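Local coordinates for RahU protein (Pseudomonas aeruginosa PAO1, PDB 6ZC2) that probably binds membrane lipids as a bacterial aegerolysin, interacting with the sphingolipid ceramide phosphorylethanolamine, at residues 102-116 with 124-136. Numbering follows the deposited sequence. Where two conformers were deposited one is given.
With EDO (1,2-ethanediol), chain E; EDO (1,2-ethanediol), chain J.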
loop_
_atom_site.group_PDB
_atom_site.type_symbol
_atom_site.label_atom_id
_atom_site.label_comp_id
_atom_site.label_asym_id
_atom_site.label_seq_id
_atom_site.Cartn_x
_atom_site.Cartn_y
_atom_site.Cartn_z
ATOM N N TRP A 102 -7.130 6.458 -2.440
ATOM C CA TRP A 102 -6.565 5.148 -2.131
ATOM C C TRP A 102 -7.708 4.205 -1.786
ATOM O O TRP A 102 -8.788 4.641 -1.375
ATOM C CB TRP A 102 -5.537 5.208 -0.990
ATOM C CG TRP A 102 -6.107 5.714 0.295
ATOM C CD1 TRP A 102 -6.610 4.966 1.319
ATOM C CD2 TRP A 102 -6.258 7.086 0.686
ATOM N NE1 TRP A 102 -7.064 5.786 2.324
ATOM C CE2 TRP A 102 -6.863 7.092 1.959
ATOM C CE3 TRP A 102 -5.940 8.307 0.084
ATOM C CZ2 TRP A 102 -7.154 8.276 2.643
ATOM C CZ3 TRP A 102 -6.234 9.481 0.762
ATOM C CH2 TRP A 102 -6.829 9.455 2.029
ATOM N N SER A 103 -7.468 2.906 -1.963
ATOM C CA SER A 103 -8.524 1.930 -1.714
ATOM C C SER A 103 -7.947 0.524 -1.621
ATOM O O SER A 103 -6.925 0.207 -2.241
ATOM C CB SER A 103 -9.568 1.962 -2.835
ATOM O OG SER A 103 -8.990 1.564 -4.062
ATOM N N PHE A 104 -8.634 -0.323 -0.857
ATOM C CA PHE A 104 -8.486 -1.767 -0.956
ATOM C C PHE A 104 -9.732 -2.320 -1.631
ATOM O O PHE A 104 -10.852 -1.982 -1.234
ATOM C CB PHE A 104 -8.319 -2.421 0.421
ATOM C CG PHE A 104 -8.066 -3.907 0.350
ATOM C CD1 PHE A 104 -6.794 -4.395 0.076
ATOM C CD2 PHE A 104 -9.097 -4.815 0.541
ATOM C CE1 PHE A 104 -6.559 -5.760 0.003
ATOM C CE2 PHE A 104 -8.865 -6.183 0.469
ATOM C CZ PHE A 104 -7.598 -6.653 0.205
ATOM N N THR A 105 -9.542 -3.162 -2.651
ATOM C CA THR A 105 -10.661 -3.813 -3.322
ATOM C C THR A 105 -10.578 -5.307 -3.060
ATOM O O THR A 105 -9.621 -5.952 -3.511
ATOM C CB THR A 105 -10.632 -3.529 -4.825
ATOM O OG1 THR A 105 -10.644 -2.111 -5.029
ATOM C CG2 THR A 105 -11.847 -4.142 -5.518
ATOM N N PRO A 106 -11.539 -5.896 -2.348
ATOM C CA PRO A 106 -11.461 -7.330 -2.044
ATOM C C PRO A 106 -11.792 -8.178 -3.264
ATOM O O PRO A 106 -12.651 -7.833 -4.077
ATOM C CB PRO A 106 -12.523 -7.516 -0.954
ATOM C CG PRO A 106 -13.542 -6.435 -1.258
ATOM C CD PRO A 106 -12.732 -5.263 -1.753
ATOM N N ALA A 107 -11.106 -9.320 -3.372
ATOM C CA ALA A 107 -11.363 -10.249 -4.470
ATOM C C ALA A 107 -12.674 -11.004 -4.288
ATOM O O ALA A 107 -13.266 -11.463 -5.274
ATOM C CB ALA A 107 -10.204 -11.240 -4.581
ATOM N N SER A 108 -13.119 -11.168 -3.043
ATOM C CA SER A 108 -14.381 -11.817 -2.711
ATOM C C SER A 108 -14.710 -11.432 -1.278
ATOM O O SER A 108 -13.901 -10.809 -0.585
ATOM C CB SER A 108 -14.277 -13.343 -2.819
ATOM O OG SER A 108 -13.574 -13.865 -1.703
ATOM N N ALA A 109 -15.895 -11.841 -0.827
ATOM C CA ALA A 109 -16.285 -11.558 0.548
ATOM C C ALA A 109 -15.563 -12.432 1.569
ATOM O O ALA A 109 -15.809 -12.277 2.772
ATOM C CB ALA A 109 -17.798 -11.695 0.708
ATOM N N ASP A 110 -14.681 -13.336 1.133
ATOM C CA ASP A 110 -13.918 -14.134 2.083
ATOM C C ASP A 110 -12.838 -13.325 2.796
ATOM O O ASP A 110 -12.342 -13.773 3.836
ATOM C CB ASP A 110 -13.272 -15.329 1.373
ATOM C CG ASP A 110 -14.289 -16.368 0.919
ATOM O OD1 ASP A 110 -15.405 -16.411 1.480
ATOM O OD2 ASP A 110 -13.964 -17.152 -0.002
ATOM N N TYR A 111 -12.455 -12.161 2.264
ATOM C CA TYR A 111 -11.412 -11.337 2.863
ATOM C C TYR A 111 -11.852 -9.885 2.847
ATOM O O TYR A 111 -12.564 -9.451 1.936
ATOM C CB TYR A 111 -10.076 -11.446 2.103
ATOM C CG TYR A 111 -9.561 -12.859 2.012
ATOM C CD1 TYR A 111 -8.829 -13.421 3.052
ATOM C CD2 TYR A 111 -9.820 -13.641 0.892
ATOM C CE1 TYR A 111 -8.360 -14.727 2.978
ATOM C CE2 TYR A 111 -9.359 -14.952 0.805
ATOM C CZ TYR A 111 -8.629 -15.489 1.847
ATOM O OH TYR A 111 -8.179 -16.790 1.743
ATOM N N ALA A 112 -11.398 -9.129 3.848
ATOM C CA ALA A 112 -11.600 -7.688 3.894
ATOM C C ALA A 112 -10.299 -6.992 4.266
ATOM O O ALA A 112 -9.471 -7.535 5.005
ATOM C CB ALA A 112 -12.695 -7.289 4.900
ATOM N N GLY A 113 -10.135 -5.783 3.731
ATOM C CA GLY A 113 -9.028 -4.908 4.060
ATOM C C GLY A 113 -9.571 -3.536 4.396
ATOM O O GLY A 113 -9.974 -2.786 3.500
ATOM N N ILE A 114 -9.618 -3.218 5.687
ATOM C CA ILE A 114 -10.211 -1.979 6.177
ATOM C C ILE A 114 -9.101 -0.950 6.343
ATOM O O ILE A 114 -8.055 -1.243 6.940
ATOM C CB ILE A 114 -10.954 -2.220 7.504
ATOM C CG1 ILE A 114 -12.038 -3.299 7.339
ATOM C CG2 ILE A 114 -11.541 -0.913 8.046
ATOM C CD1 ILE A 114 -13.073 -3.006 6.263
ATOM N N THR A 115 -9.314 0.250 5.807
ATOM C CA THR A 115 -8.301 1.294 5.842
ATOM C C THR A 115 -8.639 2.354 6.884
ATOM O O THR A 115 -9.807 2.647 7.147
ATOM C CB THR A 115 -8.156 1.971 4.476
ATOM O OG1 THR A 115 -9.406 2.569 4.111
ATOM C CG2 THR A 115 -7.751 0.973 3.412
ATOM N N SER A 116 -7.593 2.929 7.473
ATOM C CA SER A 116 -7.738 4.059 8.375
ATOM C C SER A 116 -6.587 5.025 8.149
ATOM O O SER A 116 -5.475 4.628 7.792
ATOM C CB SER A 116 -7.808 3.630 9.848
ATOM O OG SER A 116 -6.634 2.945 10.241
ATOM N N ASP A 124 0.838 15.127 0.638
ATOM C CA ASP A 124 1.050 13.697 0.767
ATOM C C ASP A 124 -0.215 13.022 1.286
ATOM O O ASP A 124 -0.995 13.620 2.036
ATOM C CB ASP A 124 2.166 13.433 1.784
ATOM C CG ASP A 124 1.864 14.037 3.145
ATOM O OD1 ASP A 124 1.935 15.279 3.268
ATOM O OD2 ASP A 124 1.537 13.279 4.085
ATOM N N ILE A 125 -0.406 11.759 0.890
ATOM C CA ILE A 125 -1.389 10.911 1.555
ATOM C C ILE A 125 -0.947 10.614 2.981
ATOM O O ILE A 125 -1.755 10.641 3.918
ATOM C CB ILE A 125 -1.631 9.617 0.753
ATOM C CG1 ILE A 125 -2.355 9.918 -0.564
ATOM C CG2 ILE A 125 -2.419 8.616 1.592
ATOM C CD1 ILE A 125 -2.397 8.741 -1.533
ATOM N N GLY A 126 0.339 10.310 3.165
ATOM C CA GLY A 126 0.851 9.990 4.485
ATOM C C GLY A 126 0.594 8.539 4.867
ATOM O O GLY A 126 0.496 7.652 4.018
ATOM N N GLU A 127 0.488 8.301 6.178
ATOM C CA GLU A 127 0.344 6.949 6.712
ATOM C C GLU A 127 -1.102 6.474 6.625
ATOM O O GLU A 127 -2.022 7.151 7.099
ATOM C CB GLU A 127 0.806 6.901 8.173
ATOM C CG GLU A 127 2.296 7.149 8.355
ATOM C CD GLU A 127 2.801 6.919 9.774
ATOM O OE1 GLU A 127 1.981 6.863 10.717
ATOM O OE2 GLU A 127 4.034 6.802 9.949
ATOM N N VAL A 128 -1.293 5.294 6.039
ATOM C CA VAL A 128 -2.583 4.616 5.963
ATOM C C VAL A 128 -2.394 3.225 6.552
ATOM O O VAL A 128 -1.437 2.530 6.200
ATOM C CB VAL A 128 -3.062 4.495 4.500
ATOM C CG1 VAL A 128 -4.340 3.656 4.410
ATOM C CG2 VAL A 128 -3.266 5.866 3.883
ATOM N N THR A 129 -3.297 2.810 7.437
ATOM C CA THR A 129 -3.264 1.458 7.986
ATOM C C THR A 129 -4.240 0.569 7.221
ATOM O O THR A 129 -5.376 0.972 6.959
ATOM C CB THR A 129 -3.600 1.466 9.483
ATOM O OG1 THR A 129 -2.644 2.275 10.181
ATOM C CG2 THR A 129 -3.561 0.057 10.061
ATOM N N LEU A 130 -3.785 -0.629 6.841
ATOM C CA LEU A 130 -4.575 -1.607 6.094
ATOM C C LEU A 130 -4.696 -2.862 6.957
ATOM O O LEU A 130 -3.712 -3.584 7.148
ATOM C CB LEU A 130 -3.896 -1.930 4.757
ATOM C CG LEU A 130 -4.532 -3.031 3.907
ATOM C CD1 LEU A 130 -5.957 -2.668 3.498
ATOM C CD2 LEU A 130 -3.669 -3.316 2.683
ATOM N N THR A 131 -5.886 -3.115 7.499
ATOM C CA THR A 131 -6.103 -4.242 8.405
ATOM C C THR A 131 -6.834 -5.360 7.661
ATOM O O THR A 131 -7.970 -5.174 7.204
ATOM C CB THR A 131 -6.869 -3.790 9.652
ATOM O OG1 THR A 131 -6.128 -2.750 10.312
ATOM C CG2 THR A 131 -7.056 -4.946 10.617
ATOM N N LEU A 132 -6.176 -6.517 7.542
ATOM C CA LEU A 132 -6.602 -7.610 6.670
ATOM C C LEU A 132 -7.071 -8.806 7.487
ATOM O O LEU A 132 -6.353 -9.268 8.383
ATOM C CB LEU A 132 -5.429 -8.056 5.792
ATOM C CG LEU A 132 -4.870 -7.016 4.826
ATOM C CD1 LEU A 132 -3.474 -7.409 4.325
ATOM C CD2 LEU A 132 -5.814 -6.814 3.650
ATOM N N GLY A 133 -8.243 -9.343 7.133
ATOM C CA GLY A 133 -8.758 -10.528 7.791
ATOM C C GLY A 133 -9.561 -11.422 6.863
ATOM O O GLY A 133 -9.888 -11.056 5.727
ATOM N N ARG A 134 -9.857 -12.620 7.373
ATOM C CA ARG A 134 -10.683 -13.612 6.697
ATOM C C ARG A 134 -12.047 -13.651 7.375
ATOM O O ARG A 134 -12.134 -13.653 8.606
ATOM C CB ARG A 134 -10.023 -14.995 6.782
ATOM C CG ARG A 134 -10.908 -16.162 6.354
ATOM C CD ARG A 134 -10.606 -16.601 4.927
ATOM N NE ARG A 134 -11.329 -17.813 4.542
ATOM C CZ ARG A 134 -10.809 -19.037 4.556
ATOM N NH1 ARG A 134 -11.547 -20.076 4.184
ATOM N NH2 ARG A 134 -9.552 -19.226 4.938
ATOM N N PHE A 135 -13.116 -13.688 6.570
ATOM C CA PHE A 135 -14.469 -13.489 7.076
ATOM C C PHE A 135 -15.449 -14.511 6.515
ATOM O O PHE A 135 -15.238 -15.096 5.449
ATOM C CB PHE A 135 -14.961 -12.063 6.743
ATOM C CG PHE A 135 -14.213 -10.995 7.483
ATOM C CD1 PHE A 135 -12.987 -10.526 7.016
ATOM C CD2 PHE A 135 -14.699 -10.506 8.686
ATOM C CE1 PHE A 135 -12.278 -9.577 7.724
ATOM C CE2 PHE A 135 -13.990 -9.557 9.397
ATOM C CZ PHE A 135 -12.776 -9.096 8.916
ATOM N N SER A 136 -16.536 -14.710 7.269
ATOM C CA SER A 136 -17.658 -15.549 6.867
ATOM C C SER A 136 -18.954 -14.790 7.118
ATOM O O SER A 136 -19.046 -13.968 8.035
ATOM C CB SER A 136 -17.695 -16.885 7.636
ATOM O OG SER A 136 -16.567 -17.688 7.333
HETATM C C1 EDO E . -1.912 10.439 7.307
HETATM O O1 EDO E . -2.572 9.516 8.187
HETATM C C2 EDO E . -0.829 11.212 8.062
HETATM O O2 EDO E . 0.413 10.490 8.067
HETATM C C1 EDO J . -10.038 7.773 -0.343
HETATM O O1 EDO J . -9.849 7.638 -1.753
HETATM C C2 EDO J . -9.809 9.227 0.054
HETATM O O2 EDO J . -10.142 10.087 -1.044
HETATM O O HOH W 1 -17.336 -15.017 3.055
HETATM O O HOH W 2 -7.082 -0.324 9.475
HETATM O O HOH W 3 -2.654 5.286 9.609
#
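T131 and I114 exchange two backbone hydrogen bonds, the straighter from T131 N to I114 O at 2.9 Å. They form the middle one of three hydrogen-bonded pairs in an antiparallel beta hairpin, strands 111-116 and 126-134, at one margin of the aegerolysin beta sandwich. A112 with G133 and S116 with T129 are bonded the same way. Past the strand end, F135 N reaches D110 O at 2.8 Å from above the carbonyl plane. A water donates to I114 O and also hydrogen-bonds T131 OG1.

Strand 102-106 belongs to the other sheet and packs across the sandwich interior. With chi1 at -176°, the F104 ring extends away from its own backbone N and meets L132 CD2 over one face, 4.2 Å from the ring centroid. L130 CD1 lies 3.9 Å from F104 CB. G113 CA packs against L130 CD1 and L132 CD2, each 3.8 Å away. In the conformer given, the R134 chain crosses the Y111 ring obliquely, while the Y111 hydroxyl hydrogen-bonds D80.

At the far end, one face of the W102 indole takes I125 and V128. An ethanediol covers the opposite face. V128 CG2 stands over the five-membered ring, 4.2 Å from its centroid and 13° off the normal.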